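Local atomic coordinates of threonine--tRNA ligase catalytic subunit (Aeropyrum pernix, PDB entry 3A32), a protein that probably catalyses ATP-dependent attachment of threonine to its cognate transfer RNA, using one zinc ion per subunit and lacking the domain that would remove mischarged serine. Residues Tyr12-Leu16 / Ser393-Pro397; Thr73-Thr79 / Glu104-Lys108; Tyr179-Glu183 / Ile239-Ile245. All blocks are in the same frame, centred on the assembly; numbering follows the deposited sequence.

Contact 1. Residues Tyr12-Leu16 / Ser393-Pro397. With SO4 (sulfate ion), chain B.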
loop_
_atom_site.group_PDB
_atom_site.type_symbol
_atom_site.label_atom_id
_atom_site.label_comp_id
_atom_site.label_asym_id
_atom_site.label_seq_id
_atom_site.Cartn_x
_atom_site.Cartn_y
_atom_site.Cartn_z
ATOM N N TYR A 12 -23.132 7.276 4.396
ATOM C CA TYR A 12 -22.125 6.820 5.355
ATOM C C TYR A 12 -20.707 7.159 4.924
ATOM O O TYR A 12 -19.951 7.681 5.739
ATOM C CB TYR A 12 -22.238 5.307 5.569
ATOM C CG TYR A 12 -23.510 4.900 6.247
ATOM C CD1 TYR A 12 -23.818 5.358 7.542
ATOM C CD2 TYR A 12 -24.430 4.112 5.593
ATOM C CE1 TYR A 12 -24.970 4.993 8.166
ATOM C CE2 TYR A 12 -25.642 3.754 6.207
ATOM C CZ TYR A 12 -25.877 4.186 7.496
ATOM O OH TYR A 12 -27.020 3.799 8.112
ATOM N N ALA A 13 -20.352 6.887 3.656
ATOM C CA ALA A 13 -18.979 7.145 3.220
ATOM C C ALA A 13 -18.626 8.634 3.399
ATOM O O ALA A 13 -17.496 8.958 3.700
ATOM C CB ALA A 13 -18.747 6.688 1.750
ATOM N N TYR A 14 -19.590 9.518 3.152
ATOM C CA TYR A 14 -19.416 10.971 3.235
ATOM C C TYR A 14 -19.346 11.396 4.708
ATOM O O TYR A 14 -18.448 12.174 5.105
ATOM C CB TYR A 14 -20.583 11.677 2.502
ATOM C CG TYR A 14 -20.785 13.135 2.882
ATOM C CD1 TYR A 14 -19.968 14.128 2.364
ATOM C CD2 TYR A 14 -21.775 13.506 3.796
ATOM C CE1 TYR A 14 -20.124 15.473 2.728
ATOM C CE2 TYR A 14 -21.947 14.860 4.201
ATOM C CZ TYR A 14 -21.110 15.840 3.636
ATOM O OH TYR A 14 -21.262 17.176 3.993
ATOM N N GLU A 15 -20.292 10.882 5.521
ATOM C CA GLU A 15 -20.338 11.216 6.953
ATOM C C GLU A 15 -19.106 10.736 7.734
ATOM O O GLU A 15 -18.620 11.431 8.637
ATOM C CB GLU A 15 -21.624 10.695 7.585
ATOM C CG GLU A 15 -22.955 11.264 6.981
ATOM C CD GLU A 15 -24.217 10.549 7.533
ATOM O OE1 GLU A 15 -24.122 9.440 8.161
ATOM O OE2 GLU A 15 -25.319 11.119 7.366
ATOM N N LEU A 16 -18.587 9.558 7.379
ATOM C CA LEU A 16 -17.379 9.029 8.005
ATOM C C LEU A 16 -16.124 9.650 7.389
ATOM O O LEU A 16 -14.983 9.316 7.809
ATOM C CB LEU A 16 -17.298 7.515 7.792
ATOM C CG LEU A 16 -18.378 6.683 8.490
ATOM C CD1 LEU A 16 -18.437 5.297 7.907
ATOM C CD2 LEU A 16 -18.117 6.681 10.024
ATOM N N SER A 393 -24.370 9.851 14.861
ATOM C CA SER A 393 -25.124 9.824 13.621
ATOM C C SER A 393 -24.212 10.132 12.425
ATOM O O SER A 393 -24.597 9.958 11.280
ATOM C CB SER A 393 -26.370 10.727 13.726
ATOM O OG SER A 393 -25.952 12.049 13.780
ATOM N N THR A 394 -22.971 10.511 12.721
ATOM C CA THR A 394 -22.017 11.042 11.751
ATOM C C THR A 394 -20.675 10.313 11.766
ATOM O O THR A 394 -20.417 9.529 10.870
ATOM C CB THR A 394 -21.861 12.556 11.945
ATOM O OG1 THR A 394 -23.064 13.166 11.428
ATOM C CG2 THR A 394 -20.713 13.103 11.146
ATOM N N ALA A 395 -19.876 10.527 12.802
ATOM C CA ALA A 395 -18.518 10.043 12.874
ATOM C C ALA A 395 -18.381 8.573 13.319
ATOM O O ALA A 395 -17.413 7.890 12.902
ATOM C CB ALA A 395 -17.715 10.927 13.768
ATOM N N LYS A 396 -19.336 8.096 14.147
ATOM C CA LYS A 396 -19.383 6.693 14.581
ATOM C C LYS A 396 -18.007 6.142 14.997
ATOM O O LYS A 396 -17.508 5.173 14.368
ATOM C CB LYS A 396 -19.999 5.812 13.496
ATOM C CG LYS A 396 -21.469 6.067 13.260
ATOM C CD LYS A 396 -22.019 5.314 12.068
ATOM C CE LYS A 396 -23.525 5.503 12.025
ATOM N NZ LYS A 396 -23.949 6.889 11.658
ATOM N N PRO A 397 -17.369 6.767 16.038
ATOM C CA PRO A 397 -16.021 6.350 16.432
ATOM C C PRO A 397 -16.068 4.919 16.909
ATOM O O PRO A 397 -17.083 4.503 17.445
ATOM C CB PRO A 397 -15.687 7.299 17.601
ATOM C CG PRO A 397 -16.599 8.508 17.384
ATOM C CD PRO A 397 -17.878 7.842 16.911
HETATM S S SO4 B . -27.576 6.385 11.712
HETATM O O1 SO4 B . -27.264 6.360 13.152
HETATM O O2 SO4 B . -27.590 5.132 10.953
HETATM O O3 SO4 B . -28.945 6.855 11.704
HETATM O O4 SO4 B . -26.637 7.300 11.064
HETATM O O HOH W 1 -22.454 7.918 9.754
HETATM O O HOH W 2 -15.216 9.270 10.888
#

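Contact 2. Residues Thr73-Thr79 / Glu104-Lys108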
loop_
_atom_site.group_PDB
_atom_site.type_symbol
_atom_site.label_atom_id
_atom_site.label_comp_id
_atom_site.label_asym_id
_atom_site.label_seq_id
_atom_site.Cartn_x
_atom_site.Cartn_y
_atom_site.Cartn_z
ATOM N N THR A 73 1.847 -4.720 -9.880
ATOM C CA THR A 73 2.132 -4.729 -11.330
ATOM C C THR A 73 1.753 -3.369 -11.922
ATOM O O THR A 73 0.960 -2.639 -11.317
ATOM C CB THR A 73 1.476 -5.969 -12.081
ATOM O OG1 THR A 73 0.038 -5.941 -11.966
ATOM C CG2 THR A 73 2.030 -7.337 -11.549
ATOM N N PRO A 74 2.316 -3.012 -13.098
ATOM C CA PRO A 74 2.046 -1.679 -13.617
ATOM C C PRO A 74 0.605 -1.338 -13.874
ATOM O O PRO A 74 -0.247 -2.215 -14.105
ATOM C CB PRO A 74 2.816 -1.646 -14.925
ATOM C CG PRO A 74 3.923 -2.643 -14.704
ATOM C CD PRO A 74 3.243 -3.745 -13.960
ATOM N N ILE A 75 0.336 -0.042 -13.828
ATOM C CA ILE A 75 -0.976 0.461 -14.114
ATOM C C ILE A 75 -1.310 0.567 -15.605
ATOM O O ILE A 75 -2.512 0.486 -15.970
ATOM C CB ILE A 75 -1.216 1.747 -13.293
ATOM C CG1 ILE A 75 -1.284 1.269 -11.835
ATOM C CG2 ILE A 75 -2.478 2.534 -13.810
ATOM C CD1 ILE A 75 -1.836 2.199 -10.841
ATOM N N ILE A 76 -0.284 0.726 -16.455
ATOM C CA ILE A 76 -0.490 0.798 -17.893
ATOM C C ILE A 76 0.232 -0.352 -18.579
ATOM O O ILE A 76 1.048 -1.033 -17.961
ATOM C CB ILE A 76 -0.118 2.151 -18.477
ATOM C CG1 ILE A 76 1.406 2.449 -18.323
ATOM C CG2 ILE A 76 -1.028 3.238 -17.867
ATOM C CD1 ILE A 76 1.968 3.684 -19.238
ATOM N N ALA A 77 -0.126 -0.623 -19.819
ATOM C CA ALA A 77 0.534 -1.678 -20.573
ATOM C C ALA A 77 0.311 -1.437 -22.045
ATOM O O ALA A 77 -0.712 -0.881 -22.420
ATOM C CB ALA A 77 -0.011 -3.071 -20.200
ATOM N N SER A 78 1.245 -1.881 -22.871
ATOM C CA SER A 78 0.998 -1.966 -24.304
ATOM C C SER A 78 -0.203 -2.842 -24.463
ATOM O O SER A 78 -0.348 -3.833 -23.725
ATOM C CB SER A 78 2.196 -2.630 -25.013
ATOM O OG SER A 78 1.908 -3.017 -26.363
ATOM N N THR A 79 -1.044 -2.539 -25.460
ATOM C CA THR A 79 -2.140 -3.446 -25.763
ATOM C C THR A 79 -1.708 -4.797 -26.316
ATOM O O THR A 79 -2.542 -5.724 -26.404
ATOM C CB THR A 79 -3.187 -2.823 -26.677
ATOM O OG1 THR A 79 -2.546 -2.151 -27.781
ATOM C CG2 THR A 79 -4.073 -1.857 -25.878
ATOM N N GLU A 104 -0.177 1.823 -29.242
ATOM C CA GLU A 104 -1.384 1.743 -28.430
ATOM C C GLU A 104 -1.129 1.133 -27.028
ATOM O O GLU A 104 -0.519 0.042 -26.905
ATOM C CB GLU A 104 -2.385 0.868 -29.153
ATOM C CG GLU A 104 -3.762 0.948 -28.481
ATOM C CD GLU A 104 -4.745 0.092 -29.190
ATOM O OE1 GLU A 104 -4.459 -1.105 -29.355
ATOM O OE2 GLU A 104 -5.779 0.619 -29.610
ATOM N N PHE A 105 -1.607 1.839 -26.004
ATOM C CA PHE A 105 -1.475 1.455 -24.593
ATOM C C PHE A 105 -2.844 1.498 -24.004
ATOM O O PHE A 105 -3.728 2.152 -24.561
ATOM C CB PHE A 105 -0.599 2.453 -23.841
ATOM C CG PHE A 105 0.886 2.130 -23.897
ATOM C CD1 PHE A 105 1.529 1.625 -22.785
ATOM C CD2 PHE A 105 1.617 2.295 -25.102
ATOM C CE1 PHE A 105 2.932 1.324 -22.809
ATOM C CE2 PHE A 105 2.990 1.980 -25.170
ATOM C CZ PHE A 105 3.663 1.519 -24.008
ATOM N N ALA A 106 -3.010 0.819 -22.877
ATOM C CA ALA A 106 -4.239 0.780 -22.141
ATOM C C ALA A 106 -3.937 0.998 -20.657
ATOM O O ALA A 106 -2.886 0.583 -20.158
ATOM C CB ALA A 106 -4.902 -0.592 -22.314
ATOM N N VAL A 107 -4.887 1.621 -19.960
ATOM C CA VAL A 107 -4.942 1.567 -18.529
ATOM C C VAL A 107 -5.434 0.151 -18.219
ATOM O O VAL A 107 -6.441 -0.334 -18.799
ATOM C CB VAL A 107 -5.892 2.672 -17.975
ATOM C CG1 VAL A 107 -5.864 2.714 -16.464
ATOM C CG2 VAL A 107 -5.464 4.059 -18.558
ATOM N N LYS A 108 -4.678 -0.537 -17.366
ATOM C CA LYS A 108 -4.916 -1.926 -17.000
ATOM C C LYS A 108 -6.359 -2.125 -16.521
ATOM O O LYS A 108 -6.800 -1.450 -15.564
ATOM C CB LYS A 108 -3.941 -2.274 -15.870
ATOM C CG LYS A 108 -3.996 -3.652 -15.313
ATOM C CD LYS A 108 -2.898 -3.898 -14.257
ATOM C CE LYS A 108 -3.126 -3.110 -12.966
ATOM N NZ LYS A 108 -2.067 -3.525 -11.984
HETATM O O HOH W 3 1.837 -1.032 -27.891
#

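Contact 3. Residues Tyr179-Glu183 / Ile239-Ile245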
loop_
_atom_site.group_PDB
_atom_site.type_symbol
_atom_site.label_atom_id
_atom_site.label_comp_id
_atom_site.label_asym_id
_atom_site.label_seq_id
_atom_site.Cartn_x
_atom_site.Cartn_y
_atom_site.Cartn_z
ATOM N N TYR A 179 -10.487 -25.407 -1.835
ATOM C CA TYR A 179 -10.968 -25.447 -0.482
ATOM C C TYR A 179 -10.287 -24.360 0.365
ATOM O O TYR A 179 -10.957 -23.637 1.093
ATOM C CB TYR A 179 -10.757 -26.846 0.115
ATOM C CG TYR A 179 -11.288 -26.955 1.519
ATOM C CD1 TYR A 179 -12.669 -27.132 1.765
ATOM C CD2 TYR A 179 -10.421 -26.846 2.608
ATOM C CE1 TYR A 179 -13.146 -27.187 3.073
ATOM C CE2 TYR A 179 -10.884 -26.927 3.901
ATOM C CZ TYR A 179 -12.221 -27.098 4.122
ATOM O OH TYR A 179 -12.622 -27.143 5.428
ATOM N N ASP A 180 -8.963 -24.252 0.263
ATOM C CA ASP A 180 -8.188 -23.287 1.001
ATOM C C ASP A 180 -8.606 -21.850 0.735
ATOM O O ASP A 180 -8.576 -21.022 1.668
ATOM C CB ASP A 180 -6.699 -23.434 0.684
ATOM C CG ASP A 180 -6.064 -24.719 1.339
ATOM O OD1 ASP A 180 -6.715 -25.400 2.150
ATOM O OD2 ASP A 180 -4.893 -25.025 1.032
ATOM N N VAL A 181 -8.997 -21.563 -0.518
ATOM C CA VAL A 181 -9.466 -20.209 -0.886
ATOM C C VAL A 181 -10.766 -19.940 -0.189
ATOM O O VAL A 181 -10.939 -18.850 0.352
ATOM C CB VAL A 181 -9.558 -19.969 -2.415
ATOM C CG1 VAL A 181 -10.227 -18.595 -2.730
ATOM C CG2 VAL A 181 -8.141 -20.011 -3.027
ATOM N N PHE A 182 -11.648 -20.951 -0.120
ATOM C CA PHE A 182 -12.818 -20.784 0.709
ATOM C C PHE A 182 -12.414 -20.463 2.148
ATOM O O PHE A 182 -13.007 -19.576 2.767
ATOM C CB PHE A 182 -13.769 -22.009 0.711
ATOM C CG PHE A 182 -14.838 -21.911 1.778
ATOM C CD1 PHE A 182 -16.012 -21.204 1.546
ATOM C CD2 PHE A 182 -14.653 -22.481 3.019
ATOM C CE1 PHE A 182 -17.005 -21.086 2.548
ATOM C CE2 PHE A 182 -15.634 -22.357 4.025
ATOM C CZ PHE A 182 -16.805 -21.653 3.771
ATOM N N GLU A 183 -11.423 -21.187 2.686
ATOM C CA GLU A 183 -11.021 -20.997 4.098
ATOM C C GLU A 183 -10.411 -19.595 4.300
ATOM O O GLU A 183 -10.613 -18.974 5.318
ATOM C CB GLU A 183 -10.049 -22.090 4.574
ATOM C CG GLU A 183 -10.664 -23.474 4.738
ATOM C CD GLU A 183 -11.543 -23.657 6.007
ATOM O OE1 GLU A 183 -12.453 -22.857 6.259
ATOM O OE2 GLU A 183 -11.317 -24.624 6.767
ATOM N N ILE A 239 -16.714 -28.256 1.989
ATOM C CA ILE A 239 -17.226 -27.071 2.644
ATOM C C ILE A 239 -18.557 -27.416 3.320
ATOM O O ILE A 239 -18.760 -27.078 4.486
ATOM C CB ILE A 239 -17.413 -25.906 1.632
ATOM C CG1 ILE A 239 -16.059 -25.428 1.107
ATOM C CG2 ILE A 239 -18.232 -24.785 2.266
ATOM C CD1 ILE A 239 -16.168 -24.562 -0.124
ATOM N N ASN A 240 -19.450 -28.094 2.584
ATOM C CA ASN A 240 -20.761 -28.440 3.122
ATOM C C ASN A 240 -20.637 -29.439 4.281
ATOM O O ASN A 240 -21.291 -29.290 5.300
ATOM C CB ASN A 240 -21.697 -28.962 2.035
ATOM C CG ASN A 240 -22.944 -29.635 2.612
ATOM O OD1 ASN A 240 -22.934 -30.835 2.921
ATOM N ND2 ASN A 240 -24.016 -28.873 2.743
ATOM N N GLU A 241 -19.745 -30.418 4.141
ATOM C CA GLU A 241 -19.540 -31.373 5.202
ATOM C C GLU A 241 -19.088 -30.651 6.434
ATOM O O GLU A 241 -19.570 -30.961 7.497
ATOM C CB GLU A 241 -18.548 -32.491 4.832
ATOM C CG GLU A 241 -18.702 -33.717 5.782
ATOM C CD GLU A 241 -17.464 -34.608 5.836
ATOM O OE1 GLU A 241 -16.985 -35.052 4.748
ATOM O OE2 GLU A 241 -16.976 -34.871 6.975
ATOM N N LYS A 242 -18.172 -29.682 6.296
ATOM C CA LYS A 242 -17.556 -29.048 7.486
ATOM C C LYS A 242 -18.441 -27.996 8.162
ATOM O O LYS A 242 -18.476 -27.902 9.406
ATOM C CB LYS A 242 -16.180 -28.459 7.163
ATOM C CG LYS A 242 -15.433 -27.951 8.426
ATOM C CD LYS A 242 -14.040 -27.371 8.148
ATOM C CE LYS A 242 -13.382 -26.850 9.433
ATOM N NZ LYS A 242 -11.881 -26.476 9.331
ATOM N N TYR A 243 -19.171 -27.220 7.348
ATOM C CA TYR A 243 -19.949 -26.102 7.869
ATOM C C TYR A 243 -21.452 -26.169 7.635
ATOM O O TYR A 243 -22.229 -25.288 8.117
ATOM C CB TYR A 243 -19.411 -24.809 7.268
ATOM C CG TYR A 243 -17.954 -24.575 7.538
ATOM C CD1 TYR A 243 -17.505 -24.237 8.826
ATOM C CD2 TYR A 243 -17.021 -24.686 6.525
ATOM C CE1 TYR A 243 -16.162 -24.017 9.080
ATOM C CE2 TYR A 243 -15.688 -24.483 6.771
ATOM C CZ TYR A 243 -15.272 -24.130 8.041
ATOM O OH TYR A 243 -13.943 -23.906 8.275
ATOM N N GLY A 244 -21.876 -27.168 6.872
ATOM C CA GLY A 244 -23.313 -27.378 6.614
ATOM C C GLY A 244 -23.795 -26.274 5.704
ATOM O O GLY A 244 -24.990 -26.033 5.618
ATOM N N ILE A 245 -22.834 -25.606 5.033
ATOM C CA ILE A 245 -23.079 -24.470 4.158
ATOM C C ILE A 245 -23.658 -25.022 2.862
ATOM O O ILE A 245 -23.149 -25.995 2.248
ATOM C CB ILE A 245 -21.769 -23.617 3.880
ATOM C CG1 ILE A 245 -21.382 -22.779 5.105
ATOM C CG2 ILE A 245 -21.920 -22.740 2.624
ATOM C CD1 ILE A 245 -20.034 -22.022 4.925
#

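Contact 1. Residues Tyr12-Leu16 / Ser393-Pro397
Glu15, in the last turn of helix 9-15, faces Thr394 in the loop after helix 384-393 with their CA atoms 5.1 Å apart, yet no hydrogen bond runs directly between the two segments. Water joins them instead. One molecule accepts from Lys396 NZ at 2.6 Å and lies at donating distance, 2.8 Å, from both Glu15 OE1 and Thr394 O, although more acceptors surround it than it has protons to give. The Glu15 chain is stretched out beyond CG (chi2 172°), which carries the carboxylate to this water; OE1 also forms a salt bridge with Lys7, while Lys396 NZ stays farther off. A second water links the carbonyl oxygens of Leu16 and Ala395. Between the waters, Leu16, just past the helix, sets its CD2 methyl against Ala395 O at 3.2 Å and touches CB of Lys396. The loop belongs to the anticodon-binding domain and the helix to the catalytic region of this class II synthetase, so the contact bridges two domains. Its far end is closed by a sulfate, probably from the crystallisation liquor. A bend at chi4 (70°) turns Lys396 NZ to sulfate O4, 2.8 Å away, and NZ also donates to Glu392 O. Tyr12 OH donates to sulfate O2 at 3.2 Å, the anion sitting at the edge of the ring, and Lys7 grips it as well. A phenylalanine in place of Tyr12 has no hydroxyl to offer O2, and the sulfate would probably be held less firmly on that side, relying more on the lysines.

Contact 2. Residues Thr73-Thr79 / Glu104-Lys108
Ala77 and Ala106 form the hydrogen-bonded pair in the middle of the pairing between edge strand 76-78 and strand 103-107 of a small antiparallel sheet, with Ala77 N 3.0 Å from Ala106 O and Ala106 N 2.9 Å from Ala77 O. Here the packing is tight. Phe105 lays one face of its ring under Ser78, whose CA stands 4.0 Å from the ring centroid in a CH-pi contact, and Ile76 CD1 meets the same ring obliquely. Pro74 probably belongs to motif 1, which in class II synthetases helps build the dimer interface; here it packs on Val41 of the second subunit, and Ile75 meets Ile75 of that subunit. Beyond Ile75 O, which accepts from Lys108 N at 2.8 Å, the grip slackens. Lys108, its chain kinked at chi3 (69°), ends in three weak bonds from NZ, to Thr73 O, Thr73 OG1 and Pro74 O, while Thr73 OG1 also bonds Glu138. The opposite end admits a water, which bridges Ser78 OG and Glu104 O, and leads to the partly exposed Glu104; Ser78 OG caps Glu80 N. There Thr79 OG1 donates to Glu104 OE1 at 2.7 Å, on its anti side, and Arg92 pairs with OE2. With both oxygens matched by donors, the Glu104 carboxylate is likely to stay ionised.

Contact 3. Residues Tyr179-Glu183 / Ile239-Ile245
Phe182 and Ile239 pack together where helices 174-191 and 222-243 of the class II catalytic domain lie beside each other; the axes of the short segments 179-183 and 239-243 come within 12.0 Å and are inclined at 42°. So wide a spacing is filled by large side chains, and a polar cluster closes it on one side. Glu183 is its acceptor. A bend at chi2 (-76°) swings the carboxylate over to the second helix, where each oxygen finds its own donor: OE1 accepts a hydrogen bond from Tyr243 OH through its syn lone pair at 2.7 Å, and OE2 receives Lys242 NZ at 3.2 Å, nearly along the C-O bond, in a salt bridge. The carboxylate plane is steeply inclined to the Tyr243 ring. Lys242 runs fully extended to get there and passes its CD by Tyr179 OH, while its CG lies over one face of the neighbouring Tyr243 ring. At the end of the second helix two bonds are internal: Gly244 N to Asn240 O, and Asn240 ND2 to Ile245 O at 3.0 Å, coming from above the carbonyl plane. Gly244, with positive phi, is the first residue to leave the helix. Away from the polar cluster, Phe182 also touches Phe263 of strand 260-268, which joins helix 174-191 to the large sheet. Ile239 CG2 sits over one face of the Phe182 ring, 3.9 Å from its centroid, while Ile245 CD1 meets the ring at its edge, 3.4 Å from CZ.

In the fold
Near the N terminus, helix 9-15 supplies one half of contact 1, whose loop closes only after 376 intervening residues, when the anticodon-binding domain returns residues 393-397 to the N-terminal helix. Both other contacts fall within that long loop, and they follow one another without crossing. Contact 2 comes first, a short closure in the three-stranded sheet at the subunit interface, just ahead of helix 112-126 and the zinc ligand Cys112. Contact 3 then joins helix 174-191 to helix 222-243 beside the large catalytic sheet, on the opposite side of the chain's centre from contact 1. The three stand apart, their centres about 35 to 37 Å apart.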